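Side-chain contacts in ripening-associated protein (Musa acuminata, PDB 4PIT), which probably acts as a carbohydrate-binding lectin of the jacalin type, and here holds mannose sugars in two separate pockets: residues 27-32 / 38-43; 90-95 / 110-115; 65-68 / 72-75. The protein carries 1 engineered substitution. One frame throughout, in Å; residues are numbered along the deposited sequence. Where two conformers were deposited one is given.

Contact 1: 27-32 / 38-43; sequences ISVKIF and DGVDVT. With MAN (alpha-D-mannopyranose), chain G.
Ser28 to Phe32 and Gly39 to Thr43 pair as the two arms of an antiparallel beta hairpin in one sheet of the jacalin-type beta-prism, their short axes 4.7 Å apart at 167°. Ser28–Thr43, Lys30–Asp41 and Phe32–Gly39 are the hydrogen-bonded pairs. A classic beta bulge lies at each end of the paired segments: Thr43 O accepts from both Ile27 N (2.8 Å) and Ser28 N, while Phe32 O takes Asp38 N and, weakly, Gly39 N.

On the face of Val29, Ile31, Val40 and Val42 the contact is purely aliphatic, and Phe124 of strand 118-128 packs against Val29 and Val42. The other face is mixed. Phe32 turns its ring edge to Gly39 O and to the Asp41 carboxylate, with CE1 3.6 Å from Asp41 CG and the two planes 73° apart. Lys30 lies alongside Asp41 and bends at its third torsion; Lys30 NZ stays 4.5 Å from Asp41 OD2, too far for a salt bridge, and one water links them, accepting from NZ and donating to OD2 at 2.7 Å. Asp41 OD1 is held by His54, and Thr43 OG1 by Thr52.

With CG opposite its carbonyl carbon (chi1 -69°), Asp38 presents its carboxylate to mannose and grips it with both oxygens: mannose O6 donates to Asp38 OD1 at 2.7 Å, mannose O4 to Asp38 OD2 at 2.6 Å.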
loop_
_atom_site.group_PDB
_atom_site.type_symbol
_atom_site.label_atom_id
_atom_site.label_comp_id
_atom_site.label_asym_id
_atom_site.label_seq_id
_atom_site.Cartn_x
_atom_site.Cartn_y
_atom_site.Cartn_z
ATOM N N ILE B 27 -17.309 12.188 1.990
ATOM C CA ILE B 27 -17.604 13.318 1.092
ATOM C C ILE B 27 -16.476 14.354 1.123
ATOM O O ILE B 27 -16.296 15.050 0.127
ATOM C CB ILE B 27 -18.985 13.929 1.334
ATOM C CG1 ILE B 27 -19.141 14.520 2.724
ATOM C CG2 ILE B 27 -20.095 12.888 1.016
ATOM C CD1 ILE B 27 -20.412 15.521 2.839
ATOM N N SER B 28 -15.712 14.467 2.231
ATOM C CA SER B 28 -14.576 15.377 2.253
ATOM C C SER B 28 -13.600 14.966 3.338
ATOM O O SER B 28 -13.956 14.263 4.300
ATOM C CB SER B 28 -14.988 16.833 2.417
ATOM O OG SER B 28 -15.594 17.065 3.671
ATOM N N VAL B 29 -12.336 15.346 3.122
ATOM C CA VAL B 29 -11.259 15.113 4.056
ATOM C C VAL B 29 -10.584 16.456 4.279
ATOM O O VAL B 29 -10.182 17.085 3.310
ATOM C CB VAL B 29 -10.273 14.033 3.523
ATOM C CG1 VAL B 29 -9.044 13.898 4.423
ATOM C CG2 VAL B 29 -10.972 12.666 3.376
ATOM N N LYS B 30 -10.391 16.859 5.531
ATOM C CA LYS B 30 -9.712 18.110 5.844
ATOM C C LYS B 30 -8.457 17.732 6.564
ATOM O O LYS B 30 -8.533 17.142 7.651
ATOM C CB LYS B 30 -10.625 19.004 6.707
ATOM C CG LYS B 30 -10.082 20.396 6.960
ATOM C CD LYS B 30 -11.080 21.231 7.778
ATOM C CE LYS B 30 -12.279 21.724 6.999
ATOM N NZ LYS B 30 -13.245 22.413 7.912
ATOM N N ILE B 31 -7.299 18.001 5.946
ATOM C CA ILE B 31 -6.015 17.653 6.543
ATOM C C ILE B 31 -5.452 18.889 7.231
ATOM O O ILE B 31 -5.280 19.917 6.574
ATOM C CB ILE B 31 -5.046 17.123 5.453
ATOM C CG1 ILE B 31 -5.613 15.818 4.787
ATOM C CG2 ILE B 31 -3.619 16.884 6.044
ATOM C CD1 ILE B 31 -4.917 15.380 3.426
ATOM N N PHE B 32 -5.112 18.784 8.538
ATOM C CA PHE B 32 -4.521 19.899 9.306
ATOM C C PHE B 32 -3.057 19.664 9.384
ATOM O O PHE B 32 -2.630 18.582 9.811
ATOM C CB PHE B 32 -5.104 19.995 10.714
ATOM C CG PHE B 32 -6.579 20.316 10.715
ATOM C CD1 PHE B 32 -7.522 19.304 10.568
ATOM C CD2 PHE B 32 -7.017 21.616 10.953
ATOM C CE1 PHE B 32 -8.895 19.592 10.638
ATOM C CE2 PHE B 32 -8.391 21.908 11.030
ATOM C CZ PHE B 32 -9.314 20.894 10.836
ATOM N N ASP B 38 -0.995 17.319 11.668
ATOM C CA ASP B 38 -1.544 17.391 13.011
ATOM C C ASP B 38 -2.756 16.512 13.179
ATOM O O ASP B 38 -2.988 15.983 14.243
ATOM C CB ASP B 38 -1.950 18.846 13.296
ATOM C CG ASP B 38 -0.724 19.739 13.414
ATOM O OD1 ASP B 38 -0.195 20.178 12.351
ATOM O OD2 ASP B 38 -0.244 19.929 14.554
ATOM N N GLY B 39 -3.585 16.419 12.152
ATOM C CA GLY B 39 -4.802 15.663 12.316
ATOM C C GLY B 39 -5.631 15.730 11.073
ATOM O O GLY B 39 -5.223 16.325 10.065
ATOM N N VAL B 40 -6.780 15.045 11.092
ATOM C CA VAL B 40 -7.661 15.002 9.918
ATOM C C VAL B 40 -9.122 14.981 10.351
ATOM O O VAL B 40 -9.460 14.218 11.258
ATOM C CB VAL B 40 -7.375 13.758 9.016
ATOM C CG1 VAL B 40 -8.212 13.780 7.747
ATOM C CG2 VAL B 40 -5.909 13.616 8.652
ATOM N N ASP B 41 -10.002 15.741 9.634
ATOM C CA ASP B 41 -11.442 15.668 9.807
ATOM C C ASP B 41 -11.929 14.820 8.658
ATOM O O ASP B 41 -11.563 15.109 7.516
ATOM C CB ASP B 41 -12.154 17.017 9.754
ATOM C CG ASP B 41 -12.073 17.892 10.965
ATOM O OD1 ASP B 41 -11.644 17.396 12.031
ATOM O OD2 ASP B 41 -12.482 19.058 10.868
ATOM N N VAL B 42 -12.732 13.805 8.914
ATOM C CA VAL B 42 -13.332 13.051 7.830
ATOM C C VAL B 42 -14.802 13.310 7.911
ATOM O O VAL B 42 -15.402 13.109 8.983
ATOM C CB VAL B 42 -13.030 11.530 7.856
ATOM C CG1 VAL B 42 -13.684 10.795 6.687
ATOM C CG2 VAL B 42 -11.509 11.249 7.918
ATOM N N THR B 43 -15.393 13.801 6.805
ATOM C CA THR B 43 -16.837 14.069 6.758
ATOM C C THR B 43 -17.458 13.058 5.838
ATOM O O THR B 43 -16.963 12.843 4.723
ATOM C CB THR B 43 -17.122 15.528 6.329
ATOM O OG1 THR B 43 -16.501 16.431 7.261
ATOM C CG2 THR B 43 -18.637 15.850 6.299
HETATM C C1 MAN G . 3.835 24.403 13.299
HETATM C C2 MAN G . 2.452 25.044 13.350
HETATM C C3 MAN G . 1.554 24.323 14.357
HETATM C C4 MAN G . 1.529 22.814 14.118
HETATM C C5 MAN G . 2.950 22.252 14.073
HETATM C C6 MAN G . 3.000 20.784 13.684
HETATM O O2 MAN G . 1.897 25.013 12.045
HETATM O O3 MAN G . 0.225 24.830 14.313
HETATM O O4 MAN G . 0.821 22.212 15.188
HETATM O O5 MAN G . 3.726 22.976 13.100
HETATM O O6 MAN G . 2.446 20.552 12.383
HETATM O O HOH W 1 -14.033 17.170 6.727
HETATM O O HOH W 2 -14.299 19.933 9.130
#

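Contact 2: 90-95 / 110-115; sequences GKLGFS and TPFSLP
Phe112 meets Leu92 across the width of strand 73-83, which lies between strands 86-96 and 110-116 in one antiparallel sheet of the beta-prism. The contact therefore joins next-nearest strands: the CA atoms of Leu92 and Phe112 are 9.4 Å apart, no backbone hydrogen bond links the two segments, and the bridging is left almost wholly to side chains.

Along 110-115, Pro111 packs on Glu79 of the intervening strand and on Pro111 of the second subunit. Phe112 does the touching. Its CG stands between backbone N and carbonyl carbon (chi1 71°), which carries the ring toward 90-95 and brings its far end, CZ, to 4.1 Å from Leu92 CD1. The methyl sits at the ring edge, near its plane. Leu92 reaches it from an extended start, CG opposite its backbone N at 179°, with the second torsion at 67°. Lys91 O also approaches, obliquely, with Phe112 CE1 4.4 Å away. Trp10 of the same chain stacks on the Phe112 ring. After Phe112 the strand serves the dimer: Ser113 O accepts a hydrogen bond from Trp10 NE1 of the second subunit, Leu114 packs on Leu114 of that subunit, and Pro115 shares backbone hydrogen bonds with it.

Between 90-95 and 110-115 the chemistry is thus chiefly one methyl against an aromatic edge, a single buried van der Waals touch without direction, so the alignment of these strands probably rests on their hydrogen bonding to the strand between them.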
loop_
_atom_site.group_PDB
_atom_site.type_symbol
_atom_site.label_atom_id
_atom_site.label_comp_id
_atom_site.label_asym_id
_atom_site.label_seq_id
_atom_site.Cartn_x
_atom_site.Cartn_y
_atom_site.Cartn_z
ATOM N N GLY B 90 4.674 12.955 8.661
ATOM C CA GLY B 90 5.284 14.254 8.384
ATOM C C GLY B 90 4.664 14.966 7.193
ATOM O O GLY B 90 4.651 16.203 7.124
ATOM N N LYS B 91 4.164 14.167 6.226
ATOM C CA LYS B 91 3.509 14.630 5.003
ATOM C C LYS B 91 2.420 13.652 4.642
ATOM O O LYS B 91 2.624 12.448 4.820
ATOM C CB LYS B 91 4.500 14.736 3.834
ATOM C CG LYS B 91 5.658 15.672 4.060
ATOM C CD LYS B 91 6.431 15.903 2.789
ATOM C CE LYS B 91 7.561 16.843 3.083
ATOM N NZ LYS B 91 8.408 17.063 1.866
ATOM N N LEU B 92 1.326 14.152 4.073
ATOM C CA LEU B 92 0.225 13.290 3.629
ATOM C C LEU B 92 -0.483 13.924 2.447
ATOM O O LEU B 92 -0.895 15.081 2.492
ATOM C CB LEU B 92 -0.764 13.056 4.784
ATOM C CG LEU B 92 -2.012 12.190 4.474
ATOM C CD1 LEU B 92 -1.606 10.749 4.193
ATOM C CD2 LEU B 92 -2.958 12.191 5.658
ATOM N N GLY B 93 -0.682 13.123 1.424
ATOM C CA GLY B 93 -1.446 13.572 0.274
ATOM C C GLY B 93 -2.337 12.479 -0.261
ATOM O O GLY B 93 -2.241 11.316 0.155
ATOM N N PHE B 94 -3.216 12.867 -1.206
ATOM C CA PHE B 94 -4.147 11.925 -1.833
ATOM C C PHE B 94 -4.309 12.234 -3.288
ATOM O O PHE B 94 -4.192 13.401 -3.688
ATOM C CB PHE B 94 -5.549 12.043 -1.194
ATOM C CG PHE B 94 -5.642 11.521 0.216
ATOM C CD1 PHE B 94 -5.388 12.353 1.302
ATOM C CD2 PHE B 94 -5.979 10.194 0.459
ATOM C CE1 PHE B 94 -5.476 11.864 2.616
ATOM C CE2 PHE B 94 -6.061 9.703 1.781
ATOM C CZ PHE B 94 -5.809 10.546 2.846
ATOM N N SER B 95 -4.679 11.214 -4.058
ATOM C CA SER B 95 -5.054 11.333 -5.459
ATOM C C SER B 95 -6.501 10.942 -5.614
ATOM O O SER B 95 -6.954 10.003 -4.974
ATOM C CB SER B 95 -4.217 10.390 -6.337
ATOM O OG SER B 95 -2.828 10.556 -6.119
ATOM N N THR B 110 10.584 8.707 6.035
ATOM C CA THR B 110 10.531 7.473 5.254
ATOM C C THR B 110 9.325 7.571 4.356
ATOM O O THR B 110 8.206 7.588 4.881
ATOM C CB THR B 110 10.443 6.242 6.167
ATOM O OG1 THR B 110 11.548 6.249 7.083
ATOM C CG2 THR B 110 10.454 4.926 5.372
ATOM N N PRO B 111 9.478 7.657 3.027
ATOM C CA PRO B 111 8.285 7.751 2.193
ATOM C C PRO B 111 7.429 6.495 2.179
ATOM O O PRO B 111 7.913 5.388 2.349
ATOM C CB PRO B 111 8.830 7.987 0.783
ATOM C CG PRO B 111 10.233 7.597 0.819
ATOM C CD PRO B 111 10.729 7.716 2.235
ATOM N N PHE B 112 6.140 6.684 1.913
ATOM C CA PHE B 112 5.233 5.585 1.642
ATOM C C PHE B 112 4.341 6.009 0.497
ATOM O O PHE B 112 4.111 7.213 0.285
ATOM C CB PHE B 112 4.413 5.150 2.861
ATOM C CG PHE B 112 3.346 6.126 3.287
ATOM C CD1 PHE B 112 3.639 7.154 4.173
ATOM C CD2 PHE B 112 2.035 5.989 2.837
ATOM C CE1 PHE B 112 2.649 8.076 4.556
ATOM C CE2 PHE B 112 1.042 6.902 3.228
ATOM C CZ PHE B 112 1.344 7.915 4.106
ATOM N N SER B 113 3.818 5.038 -0.219
ATOM C CA SER B 113 2.934 5.331 -1.329
ATOM C C SER B 113 1.973 4.218 -1.561
ATOM O O SER B 113 2.365 3.029 -1.519
ATOM C CB SER B 113 3.728 5.586 -2.605
ATOM O OG SER B 113 4.605 4.505 -2.899
ATOM N N LEU B 114 0.709 4.598 -1.844
ATOM C CA LEU B 114 -0.315 3.653 -2.157
ATOM C C LEU B 114 -0.976 3.979 -3.482
ATOM O O LEU B 114 -2.056 4.582 -3.513
ATOM C CB LEU B 114 -1.353 3.525 -1.022
ATOM C CG LEU B 114 -2.422 2.484 -1.250
ATOM C CD1 LEU B 114 -1.840 1.066 -1.160
ATOM C CD2 LEU B 114 -3.559 2.678 -0.251
ATOM N N PRO B 115 -0.343 3.589 -4.610
ATOM C CA PRO B 115 -1.039 3.696 -5.897
ATOM C C PRO B 115 -2.070 2.574 -5.980
ATOM O O PRO B 115 -1.795 1.481 -5.514
ATOM C CB PRO B 115 0.079 3.536 -6.932
ATOM C CG PRO B 115 1.232 3.018 -6.222
ATOM C CD PRO B 115 0.948 2.874 -4.753
#

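Contact 3: 65-68 / 72-75; sequences IVLQ and YLVG
Leu73 points one methyl, CD2, at two side chains of the 65-68 segment, Ile65 and Leu67, just where the chain passes from one sheet of the beta-prism to the next. Both partners project from their backbone toward 72-75. From Ile65 it is the short branch that arrives: CG2, lying opposite the backbone N, is 4.5 Å from Leu73 CD2. From Leu67 it is a terminal methyl, CD2, at 4.4 Å from Leu73 CD2. Ile65 CG2 and Leu67 CD2 are themselves 4.2 Å apart, so the three methyls form a nearly equilateral triangle, with Leu73 CD2 facing the pair from the other segment. Leu73 gets there with CG opposite its carbonyl carbon (chi1 -65°) and an extended second torsion of 160°.

The methyls only just meet, and no hydrogen bond runs across. The nearest CA atoms, those of Leu67 and Tyr72, are 6.6 Å apart, and the segments do not pair as strands.

Strand 61-66 ends here at the edge of the sheet it shares with 25-33, and strand 73-83 begins in another sheet. Phe94 of strand 86-96 packs on both Ile65 and Leu73, while Ile121 and Phe124 of strand 118-128, from the third sheet, touch Leu73, so that all three sheets converge on this leucine.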
loop_
_atom_site.group_PDB
_atom_site.type_symbol
_atom_site.label_atom_id
_atom_site.label_comp_id
_atom_site.label_asym_id
_atom_site.label_seq_id
_atom_site.Cartn_x
_atom_site.Cartn_y
_atom_site.Cartn_z
ATOM N N ILE B 65 -10.117 18.505 0.880
ATOM C CA ILE B 65 -10.364 17.694 -0.290
ATOM C C ILE B 65 -11.853 17.451 -0.298
ATOM O O ILE B 65 -12.336 16.680 0.536
ATOM C CB ILE B 65 -9.565 16.363 -0.289
ATOM C CG1 ILE B 65 -8.050 16.635 -0.163
ATOM C CG2 ILE B 65 -9.907 15.525 -1.556
ATOM C CD1 ILE B 65 -7.212 15.327 0.021
ATOM N N VAL B 66 -12.606 18.155 -1.157
ATOM C CA VAL B 66 -14.058 18.008 -1.210
ATOM C C VAL B 66 -14.379 17.235 -2.464
ATOM O O VAL B 66 -14.136 17.736 -3.577
ATOM C CB VAL B 66 -14.790 19.385 -1.171
ATOM C CG1 VAL B 66 -16.312 19.215 -1.095
ATOM C CG2 VAL B 66 -14.306 20.252 -0.020
ATOM N N LEU B 67 -14.883 16.013 -2.310
ATOM C CA LEU B 67 -15.159 15.171 -3.475
ATOM C C LEU B 67 -16.363 15.643 -4.280
ATOM O O LEU B 67 -17.458 15.793 -3.741
ATOM C CB LEU B 67 -15.344 13.705 -3.060
ATOM C CG LEU B 67 -14.141 13.098 -2.321
ATOM C CD1 LEU B 67 -14.487 11.672 -1.825
ATOM C CD2 LEU B 67 -12.899 13.082 -3.217
ATOM N N GLN B 68 -16.149 15.825 -5.584
ATOM C CA GLN B 68 -17.236 16.191 -6.502
ATOM C C GLN B 68 -18.058 14.927 -6.840
ATOM O O GLN B 68 -17.645 13.800 -6.517
ATOM C CB GLN B 68 -16.653 16.838 -7.766
ATOM C CG GLN B 68 -15.849 18.103 -7.460
ATOM C CD GLN B 68 -14.798 18.400 -8.500
ATOM O OE1 GLN B 68 -13.592 18.195 -8.284
ATOM N NE2 GLN B 68 -15.229 18.912 -9.641
ATOM N N TYR B 72 -13.609 10.066 -6.595
ATOM C CA TYR B 72 -13.288 9.156 -5.497
ATOM C C TYR B 72 -11.808 9.115 -5.254
ATOM O O TYR B 72 -11.019 9.442 -6.143
ATOM C CB TYR B 72 -13.816 7.738 -5.775
ATOM C CG TYR B 72 -13.663 7.306 -7.210
ATOM C CD1 TYR B 72 -12.495 6.705 -7.655
ATOM C CD2 TYR B 72 -14.698 7.483 -8.126
ATOM C CE1 TYR B 72 -12.328 6.350 -8.995
ATOM C CE2 TYR B 72 -14.546 7.126 -9.464
ATOM C CZ TYR B 72 -13.366 6.542 -9.891
ATOM O OH TYR B 72 -13.214 6.165 -11.208
ATOM N N LEU B 73 -11.423 8.694 -4.026
ATOM C CA LEU B 73 -10.017 8.612 -3.638
ATOM C C LEU B 73 -9.377 7.362 -4.191
ATOM O O LEU B 73 -9.848 6.258 -3.924
ATOM C CB LEU B 73 -9.881 8.635 -2.097
ATOM C CG LEU B 73 -10.344 9.956 -1.449
ATOM C CD1 LEU B 73 -10.658 9.750 0.037
ATOM C CD2 LEU B 73 -9.291 11.087 -1.673
ATOM N N VAL B 74 -8.303 7.522 -4.975
ATOM C CA VAL B 74 -7.659 6.367 -5.620
ATOM C C VAL B 74 -6.176 6.251 -5.278
ATOM O O VAL B 74 -5.456 5.431 -5.869
ATOM C CB VAL B 74 -7.846 6.378 -7.161
ATOM C CG1 VAL B 74 -9.313 6.231 -7.521
ATOM C CG2 VAL B 74 -7.193 7.605 -7.831
ATOM N N GLY B 75 -5.713 7.064 -4.341
ATOM C CA GLY B 75 -4.323 6.988 -3.961
ATOM C C GLY B 75 -4.063 7.765 -2.699
ATOM O O GLY B 75 -4.754 8.744 -2.409
#

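In the fold
Contact 1 is the only one of the three built on backbone pairing, and it is amphipathic: one face looks into the protein, the other carries charge and water, and one end reaches a sugar pocket. Contacts 2 and 3 are small, buried and apolar; contact 2 lies within a single sheet near the dimer interface, contact 3 spans two sheets. Contacts 1 and 3 share a sheet, since Val29 O meets Ile65 N at 2.8 Å, and contacts 2 and 3 share another, with Ser95 O 2.8 Å from Val74 N. Phe94, on segment 90-95, reaches both other contacts: Phe94 CE1 is 3.7 Å from Ile31 CD1 and Phe94 CD1 3.7 Å from Ile65 CD1.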